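Local coordinates for protein amidohydrolase (Staphylococcus aureus, PDB 3NUR) that probably hydrolyses carbon-nitrogen bonds, as many members of its family do, with a metal ion, here modelled as calcium, held inside a TIM barrel, at residues E29-E34 and Q112-Q117; G158-G163 and P188-P193; K246-I251 and S285-P290. All blocks are in the same frame, centred on the assembly; numbering follows the deposited sequence. Where two conformers were deposited one is given.

The three contacts follow one another along the chain and lie round one TIM barrel. Contact 1, whose centre is about 23 Å from that of contact 3 and 15 Å from that of contact 2, joins the end of strand 24-31 to the outer helix 104-124. Contacts 2 and 3, with centres about 10 Å apart, are parallel strand pairs of one sheet ordered 159-162, 189-192, 249-251, 286-288, so the two inner strands link them side by side. His30 of contact 1 and His192 of contact 2 share the calcium ion, and Tyr190 of contact 2 reaches Thr289 of contact 3; contact 3 itself lies beside the site, the Thr289 side chain about 8 Å from the ion.

Contact 1 of 3, residues E29-E34 and Q112-Q117; sequences EHYVIE and QKANDQ. With CA (calcium ion), chain B.
At the end of the first barrel strand, where the chain leaves the metal site, Tyr31 and Ile33 reach outward to helix 104-124. Ile33 has the largest share of the contact. Its CD1 sits 3.7 Å from Ala114 CA and equally near Gln117 CB, while its other branch, CG2, lies against the amide end of Gln117, 3.5 Å from NE2. Two conformers of Ile33 were modelled, so these distances are provisional. The Ile33 and Gln117 side chains cross at a slant, and no hydrogen bond joins the two segments directly. With CG1 beside the backbone N (chi1 -66°), Ile33 turns CG2 to the Gln117 amide. Tyr31 presents its hydroxyl to the same helix: OH is 3.8 Å from Ala114 CB, and CD1 of Ile33 lies at the edge of the tyrosine ring. The strand belongs to the amidohydrolase TIM barrel, and His30, next to Tyr31 in it, binds the calcium ion through NE2 at 2.3 Å, with Glu28, His192 and Asp316 completing the protein ligands. Successive side chains leave opposite sides of the strand, His30 for the metal and Tyr31 for the surrounding helix. A water bridges Tyr31 and Asn115. It accepts from Tyr31 OH at 2.7 Å, close to the plane of the ring, and donates to Asn115 OD1 at 2.8 Å. The amide of Asn115 is further fixed by ND2, which bonds to Glu146 and to the carbonyl of Thr134. Ile33 itself occupies the N-cap position of helix 34-39, and its backbone N is held by the hydroxyl of Tyr94.

Contact 2 of 3, residues G158-G163 and P188-P193; sequences GALIMG and PIYLHP. With CA (calcium ion), chain B.
Leu160 and Tyr190 lie side by side and point the same way from adjacent parallel strands. CD1 of Leu160 approaches the tyrosine ring off-centre in a CH-pi contact, 4.1 Å from the centroid and 30° from the normal, while CD2 reaches across to CB of His192, 3.8 Å away. Met162, a selenomethionine, runs alongside His192: its CG is 3.4 Å from ND1, and SE meets the imidazole obliquely. With CG anti to its backbone N (chi1 -173°), the His192 ring stands out from the strand and places NE2 2.3 Å from the calcium ion. The ring's rotation is set from its other nitrogen, for ND1 donates to Pro193 O at 2.7 Å, nearly in the ring plane and on a carbonyl lone pair; CD of Pro193 lies over one face, toward the rim. This second-shell bond would tend to make the imidazole a stronger donor to the metal. Across the sheet from these groups, Ile161 CD1 packs on Ile189 CG2 at 3.8 Å. Five backbone hydrogen bonds tie the strands, among them His192 N to Ile161 O at 2.8 Å. Strand 159-162, helix 176-185 and strand 189-192 form a beta-alpha-beta unit of the barrel. Strand 249-251 lies beyond 189-192, helix 140-152 touches Ala159 and Ile189 through Phe147, and helix 223-237 packs on Leu191.

Contact 3 of 3, residues K246-I251 and S285-P290; sequences KLNMII and SFYITP
Ile251, Tyr287 and Phe286 bury the most surface between these parallel barrel strands. CG1 of Ile251 sits between its own backbone N and carbonyl carbon (chi1 54°), a torsion that lets CD1 lie 4.0 Å from Phe286 CD1 while CG1 also reaches Ile288 CG1, 4.1 Å away. Over one face of the Phe286 ring, toward its rim, comes CB of Met249, a selenomethionine; Phe241 and Phe282 add further rings around it. Tyr287 projects from the other side of the sheet. The edge of the Tyr287 ring faces Asn248, with Tyr287 CE2 3.9 Å from Asn248 CG, and the amide plane stands 79° from the ring. Arg310 ties this pair together from outside, making a cation-pi contact with Tyr287 and a hydrogen bond to Asn248 OD1. Farther along that side, Ile250 CG2 touches Thr289 CG2 at 3.6 Å, while Thr289 OG1 bonds to Tyr190 OH. Four backbone hydrogen bonds fasten the strands, beginning with Met249 N to Ser285 O at 2.8 Å. The apolar side thus packs against the helices outside the barrel, whereas the Tyr287 side, shared with Tyr190, faces the interior and has its polar groups held by Arg310 and the Tyr190 hydroxyl.

Contact 1 of 3, residues E29-E34 and Q112-Q117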
# COMPACT_ATOMS: atom_id res chain seq x y z
N GLU A 29 -1.61 7.73 1.29
CA GLU A 29 -1.56 9.17 1.06
C GLU A 29 -0.15 9.48 0.60
O GLU A 29 0.81 9.05 1.26
CB GLU A 29 -1.94 9.88 2.38
CG GLU A 29 -3.14 9.22 3.09
CD GLU A 29 -4.39 8.95 2.26
OE1 GLU A 29 -4.80 9.84 1.48
OE2 GLU A 29 -4.97 7.84 2.38
N HIS A 30 -0.03 10.16 -0.55
CA HIS A 30 1.26 10.31 -1.21
C HIS A 30 1.91 11.66 -1.20
O HIS A 30 1.25 12.70 -1.17
CB HIS A 30 1.13 9.82 -2.66
CG HIS A 30 0.61 8.42 -2.78
ND1 HIS A 30 1.37 7.33 -2.36
CD2 HIS A 30 -0.56 7.97 -3.29
CE1 HIS A 30 0.63 6.25 -2.62
NE2 HIS A 30 -0.54 6.58 -3.17
N TYR A 31 3.23 11.63 -1.32
CA TYR A 31 4.04 12.82 -1.47
C TYR A 31 5.13 12.55 -2.49
O TYR A 31 5.50 11.40 -2.71
CB TYR A 31 4.67 13.25 -0.11
CG TYR A 31 5.86 12.42 0.30
CD1 TYR A 31 5.69 11.18 0.90
CD2 TYR A 31 7.16 12.82 -0.02
CE1 TYR A 31 6.78 10.38 1.22
CE2 TYR A 31 8.26 12.02 0.28
CZ TYR A 31 8.06 10.80 0.90
OH TYR A 31 9.11 9.98 1.21
N VAL A 32 5.70 13.62 -3.09
CA VAL A 32 6.89 13.50 -3.93
C VAL A 32 7.77 14.68 -3.54
O VAL A 32 7.28 15.63 -2.90
CB VAL A 32 6.64 13.44 -5.47
CG1 VAL A 32 5.71 12.29 -5.85
CG2 VAL A 32 6.12 14.78 -6.03
N ILE A 33 9.07 14.59 -3.89
CA ILE A 33 10.03 15.67 -3.65
C ILE A 33 10.52 16.14 -5.02
O ILE A 33 11.07 15.34 -5.79
CB ILE A 33 11.16 15.25 -2.68
CG1 ILE A 33 10.58 14.99 -1.27
CG2 ILE A 33 12.26 16.33 -2.62
CD1 ILE A 33 11.30 13.97 -0.51
N GLU A 34 10.27 17.42 -5.34
CA GLU A 34 10.63 18.02 -6.64
C GLU A 34 12.05 17.70 -7.11
O GLU A 34 12.22 17.23 -8.23
CB GLU A 34 10.38 19.53 -6.62
CG GLU A 34 10.38 20.15 -8.01
CD GLU A 34 10.23 21.66 -7.98
OE1 GLU A 34 9.07 22.14 -7.88
OE2 GLU A 34 11.26 22.36 -8.03
N GLN A 112 17.10 7.20 0.59
CA GLN A 112 17.59 7.79 1.86
C GLN A 112 17.20 9.27 1.96
O GLN A 112 16.74 9.71 3.01
CB GLN A 112 19.10 7.66 1.99
CG GLN A 112 19.53 6.26 2.38
CD GLN A 112 21.03 6.06 2.28
OE1 GLN A 112 21.57 5.06 2.75
NE2 GLN A 112 21.73 6.98 1.62
N LYS A 113 17.33 9.99 0.86
CA LYS A 113 16.99 11.39 0.80
C LYS A 113 15.49 11.61 0.98
O LYS A 113 15.08 12.52 1.72
CB LYS A 113 17.38 11.91 -0.56
CG LYS A 113 17.48 13.43 -0.63
CD LYS A 113 18.91 13.82 -0.82
CE LYS A 113 19.63 12.94 -1.83
NZ LYS A 113 21.07 13.23 -1.86
N ALA A 114 14.69 10.76 0.29
CA ALA A 114 13.25 10.91 0.40
C ALA A 114 12.84 10.69 1.86
O ALA A 114 12.12 11.52 2.43
CB ALA A 114 12.53 9.93 -0.52
N ASN A 115 13.33 9.59 2.49
CA ASN A 115 13.00 9.27 3.89
C ASN A 115 13.44 10.36 4.87
O ASN A 115 12.67 10.73 5.77
CB ASN A 115 13.57 7.91 4.28
CG ASN A 115 12.95 6.79 3.49
OD1 ASN A 115 11.74 6.79 3.22
ND2 ASN A 115 13.74 5.78 3.16
N ASP A 116 14.63 10.92 4.67
CA ASP A 116 15.13 12.01 5.53
C ASP A 116 14.27 13.25 5.40
O ASP A 116 13.95 13.86 6.42
CB ASP A 116 16.60 12.34 5.20
CG ASP A 116 17.61 11.38 5.80
OD1 ASP A 116 17.22 10.55 6.66
OD2 ASP A 116 18.81 11.47 5.43
N GLN A 117 13.89 13.63 4.16
CA GLN A 117 13.07 14.83 3.95
C GLN A 117 11.68 14.63 4.54
O GLN A 117 11.12 15.55 5.13
CB GLN A 117 13.00 15.23 2.48
CG GLN A 117 14.31 15.83 1.96
CD GLN A 117 14.13 16.61 0.68
OE1 GLN A 117 13.29 17.52 0.58
NE2 GLN A 117 14.94 16.30 -0.31
CA CA B . -2.01 5.35 -4.51
O HOH W 1 9.15 7.62 2.44
O HOH W 2 -3.38 4.59 -6.03
O HOH W 3 -0.99 6.22 -6.32

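Contact 2 of 3, residues G158-G163 and P188-P193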
# COMPACT_ATOMS: atom_id res chain seq x y z
N GLY A 158 6.16 1.61 9.03
CA GLY A 158 6.07 0.58 8.01
C GLY A 158 6.76 1.01 6.74
O GLY A 158 7.56 1.95 6.75
N ALA A 159 6.45 0.34 5.64
CA ALA A 159 7.01 0.70 4.34
C ALA A 159 5.90 0.56 3.32
O ALA A 159 5.00 -0.26 3.50
CB ALA A 159 8.14 -0.25 3.98
N LEU A 160 5.97 1.36 2.26
CA LEU A 160 5.05 1.18 1.13
C LEU A 160 5.96 0.88 -0.05
O LEU A 160 6.90 1.64 -0.30
CB LEU A 160 4.15 2.39 0.87
CG LEU A 160 3.19 2.27 -0.36
CD1 LEU A 160 1.85 2.96 -0.08
CD2 LEU A 160 3.83 2.84 -1.64
N ILE A 161 5.68 -0.22 -0.78
CA ILE A 161 6.47 -0.68 -1.93
C ILE A 161 5.59 -0.63 -3.17
O ILE A 161 4.50 -1.20 -3.18
CB ILE A 161 7.01 -2.14 -1.74
CG1 ILE A 161 7.99 -2.22 -0.54
CG2 ILE A 161 7.66 -2.67 -3.08
CD1 ILE A 161 8.45 -3.62 -0.17
N MSE A 162 6.07 0.07 -4.20
CA MSE A 162 5.33 0.18 -5.45
C MSE A 162 5.86 -0.79 -6.48
O MSE A 162 7.06 -0.84 -6.73
CB MSE A 162 5.40 1.62 -5.98
CG MSE A 162 4.26 2.48 -5.46
SE MSE A 162 4.48 4.35 -5.91
CE MSE A 162 5.67 4.17 -7.55
N GLY A 163 4.95 -1.51 -7.10
CA GLY A 163 5.29 -2.43 -8.17
C GLY A 163 6.11 -3.61 -7.74
O GLY A 163 5.84 -4.23 -6.70
N PRO A 188 3.96 -3.11 9.25
CA PRO A 188 3.43 -3.69 8.00
C PRO A 188 4.13 -3.17 6.74
O PRO A 188 4.86 -2.17 6.75
CB PRO A 188 1.96 -3.24 8.02
CG PRO A 188 2.02 -1.87 8.67
CD PRO A 188 3.13 -1.97 9.70
N ILE A 189 3.88 -3.85 5.61
CA ILE A 189 4.34 -3.44 4.29
C ILE A 189 3.08 -3.21 3.45
O ILE A 189 2.26 -4.12 3.31
CB ILE A 189 5.28 -4.48 3.60
CG1 ILE A 189 6.62 -4.68 4.36
CG2 ILE A 189 5.52 -4.11 2.14
CD1 ILE A 189 7.39 -5.90 3.91
N TYR A 190 2.93 -2.03 2.88
CA TYR A 190 1.82 -1.70 1.98
C TYR A 190 2.34 -2.02 0.57
O TYR A 190 3.37 -1.47 0.16
CB TYR A 190 1.46 -0.19 2.08
CG TYR A 190 0.06 0.17 1.61
CD1 TYR A 190 -0.84 0.80 2.47
CD2 TYR A 190 -0.35 -0.06 0.30
CE1 TYR A 190 -2.13 1.14 2.05
CE2 TYR A 190 -1.63 0.29 -0.14
CZ TYR A 190 -2.52 0.90 0.75
OH TYR A 190 -3.80 1.20 0.36
N LEU A 191 1.67 -2.94 -0.16
CA LEU A 191 2.07 -3.33 -1.54
C LEU A 191 1.14 -2.59 -2.49
O LEU A 191 -0.06 -2.84 -2.50
CB LEU A 191 1.95 -4.85 -1.72
CG LEU A 191 2.57 -5.46 -2.99
CD1 LEU A 191 4.11 -5.31 -2.99
CD2 LEU A 191 2.21 -6.94 -3.09
N HIS A 192 1.70 -1.63 -3.24
CA HIS A 192 0.98 -0.70 -4.11
C HIS A 192 1.24 -0.98 -5.60
O HIS A 192 2.34 -1.39 -5.95
CB HIS A 192 1.47 0.73 -3.75
CG HIS A 192 0.75 1.88 -4.40
ND1 HIS A 192 0.93 2.19 -5.72
CD2 HIS A 192 -0.11 2.77 -3.86
CE1 HIS A 192 0.14 3.22 -5.97
NE2 HIS A 192 -0.50 3.61 -4.87
N PRO A 193 0.29 -0.66 -6.50
CA PRO A 193 0.54 -0.90 -7.93
C PRO A 193 1.57 0.06 -8.55
O PRO A 193 1.89 1.11 -8.01
CB PRO A 193 -0.84 -0.70 -8.57
CG PRO A 193 -1.58 0.21 -7.63
CD PRO A 193 -1.12 -0.24 -6.26
CA CA B . -2.01 5.35 -4.51
O HOH W 4 3.19 -4.27 -6.35
O HOH W 2 -3.38 4.59 -6.03
O HOH W 3 -0.99 6.22 -6.32

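Contact 3 of 3, residues K246-I251 and S285-P290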
# COMPACT_ATOMS: atom_id res chain seq x y z
N LYS A 246 3.84 -13.37 12.09
CA LYS A 246 3.36 -12.12 12.71
C LYS A 246 3.33 -10.98 11.70
O LYS A 246 2.88 -9.89 12.03
CB LYS A 246 4.23 -11.75 13.92
CG LYS A 246 4.11 -12.73 15.09
CD LYS A 246 4.86 -12.27 16.34
CE LYS A 246 6.36 -12.46 16.30
NZ LYS A 246 7.08 -11.27 15.76
N LEU A 247 3.85 -11.20 10.48
CA LEU A 247 3.88 -10.18 9.44
C LEU A 247 2.48 -9.83 8.93
O LEU A 247 1.68 -10.72 8.67
CB LEU A 247 4.75 -10.65 8.24
CG LEU A 247 4.83 -9.69 7.02
CD1 LEU A 247 5.53 -8.37 7.37
CD2 LEU A 247 5.47 -10.35 5.83
N ASN A 248 2.21 -8.52 8.76
CA ASN A 248 0.99 -8.05 8.12
C ASN A 248 1.32 -7.22 6.90
O ASN A 248 2.26 -6.42 6.90
CB ASN A 248 0.10 -7.20 9.04
CG ASN A 248 -0.42 -7.97 10.21
OD1 ASN A 248 -1.14 -8.96 10.06
ND2 ASN A 248 -0.02 -7.53 11.38
N MSE A 249 0.54 -7.39 5.86
CA MSE A 249 0.66 -6.56 4.69
C MSE A 249 -0.61 -5.80 4.44
O MSE A 249 -1.65 -6.19 4.98
CB MSE A 249 1.15 -7.37 3.50
CG MSE A 249 2.66 -7.64 3.73
SE MSE A 249 3.39 -8.54 2.40
CE MSE A 249 3.38 -7.05 1.08
N ILE A 250 -0.53 -4.67 3.72
CA ILE A 250 -1.70 -3.86 3.39
C ILE A 250 -1.80 -3.75 1.86
O ILE A 250 -0.79 -3.58 1.18
CB ILE A 250 -1.66 -2.44 4.04
CG1 ILE A 250 -1.22 -2.49 5.54
CG2 ILE A 250 -3.03 -1.76 3.89
CD1 ILE A 250 -0.77 -1.13 6.11
N ILE A 251 -3.02 -3.87 1.34
CA ILE A 251 -3.30 -3.70 -0.08
C ILE A 251 -4.50 -2.79 -0.24
O ILE A 251 -5.44 -2.86 0.56
CB ILE A 251 -3.47 -5.01 -0.87
CG1 ILE A 251 -4.54 -5.94 -0.22
CG2 ILE A 251 -2.08 -5.70 -1.08
CD1 ILE A 251 -4.77 -7.30 -1.00
N SER A 285 -3.44 -12.08 7.78
CA SER A 285 -2.15 -11.40 7.55
C SER A 285 -2.23 -10.21 6.59
O SER A 285 -1.20 -9.60 6.29
CB SER A 285 -1.13 -12.42 7.04
OG SER A 285 -0.97 -13.48 7.95
N PHE A 286 -3.44 -9.88 6.10
CA PHE A 286 -3.61 -8.73 5.21
C PHE A 286 -4.62 -7.77 5.77
O PHE A 286 -5.54 -8.18 6.48
CB PHE A 286 -4.09 -9.18 3.80
CG PHE A 286 -2.97 -9.64 2.89
CD1 PHE A 286 -2.47 -8.79 1.90
CD2 PHE A 286 -2.42 -10.91 3.02
CE1 PHE A 286 -1.42 -9.20 1.07
CE2 PHE A 286 -1.37 -11.33 2.18
CZ PHE A 286 -0.89 -10.47 1.20
N TYR A 287 -4.47 -6.48 5.41
CA TYR A 287 -5.45 -5.43 5.69
C TYR A 287 -5.83 -4.89 4.31
O TYR A 287 -5.00 -4.88 3.40
CB TYR A 287 -4.86 -4.27 6.52
CG TYR A 287 -4.72 -4.63 7.98
CD1 TYR A 287 -5.72 -4.33 8.89
CD2 TYR A 287 -3.58 -5.28 8.44
CE1 TYR A 287 -5.58 -4.65 10.24
CE2 TYR A 287 -3.42 -5.59 9.79
CZ TYR A 287 -4.43 -5.28 10.68
OH TYR A 287 -4.27 -5.58 12.01
N ILE A 288 -7.06 -4.45 4.16
CA ILE A 288 -7.50 -3.94 2.86
C ILE A 288 -7.95 -2.47 3.02
O ILE A 288 -8.63 -2.14 3.99
CB ILE A 288 -8.64 -4.85 2.31
CG1 ILE A 288 -8.09 -6.23 1.85
CG2 ILE A 288 -9.45 -4.15 1.20
CD1 ILE A 288 -9.15 -7.29 1.54
N THR A 289 -7.65 -1.63 2.01
CA THR A 289 -8.11 -0.24 2.02
C THR A 289 -8.90 0.08 0.73
O THR A 289 -8.75 -0.64 -0.26
CB THR A 289 -6.94 0.80 2.20
OG1 THR A 289 -6.45 1.28 0.93
CG2 THR A 289 -5.82 0.35 3.13
N PRO A 290 -9.68 1.18 0.72
CA PRO A 290 -10.45 1.54 -0.48
C PRO A 290 -9.64 2.36 -1.49
O PRO A 290 -10.10 2.53 -2.62
CB PRO A 290 -11.56 2.45 0.06
CG PRO A 290 -11.38 2.53 1.54
CD PRO A 290 -10.01 2.09 1.85
O HOH W 5 0.23 -12.13 10.24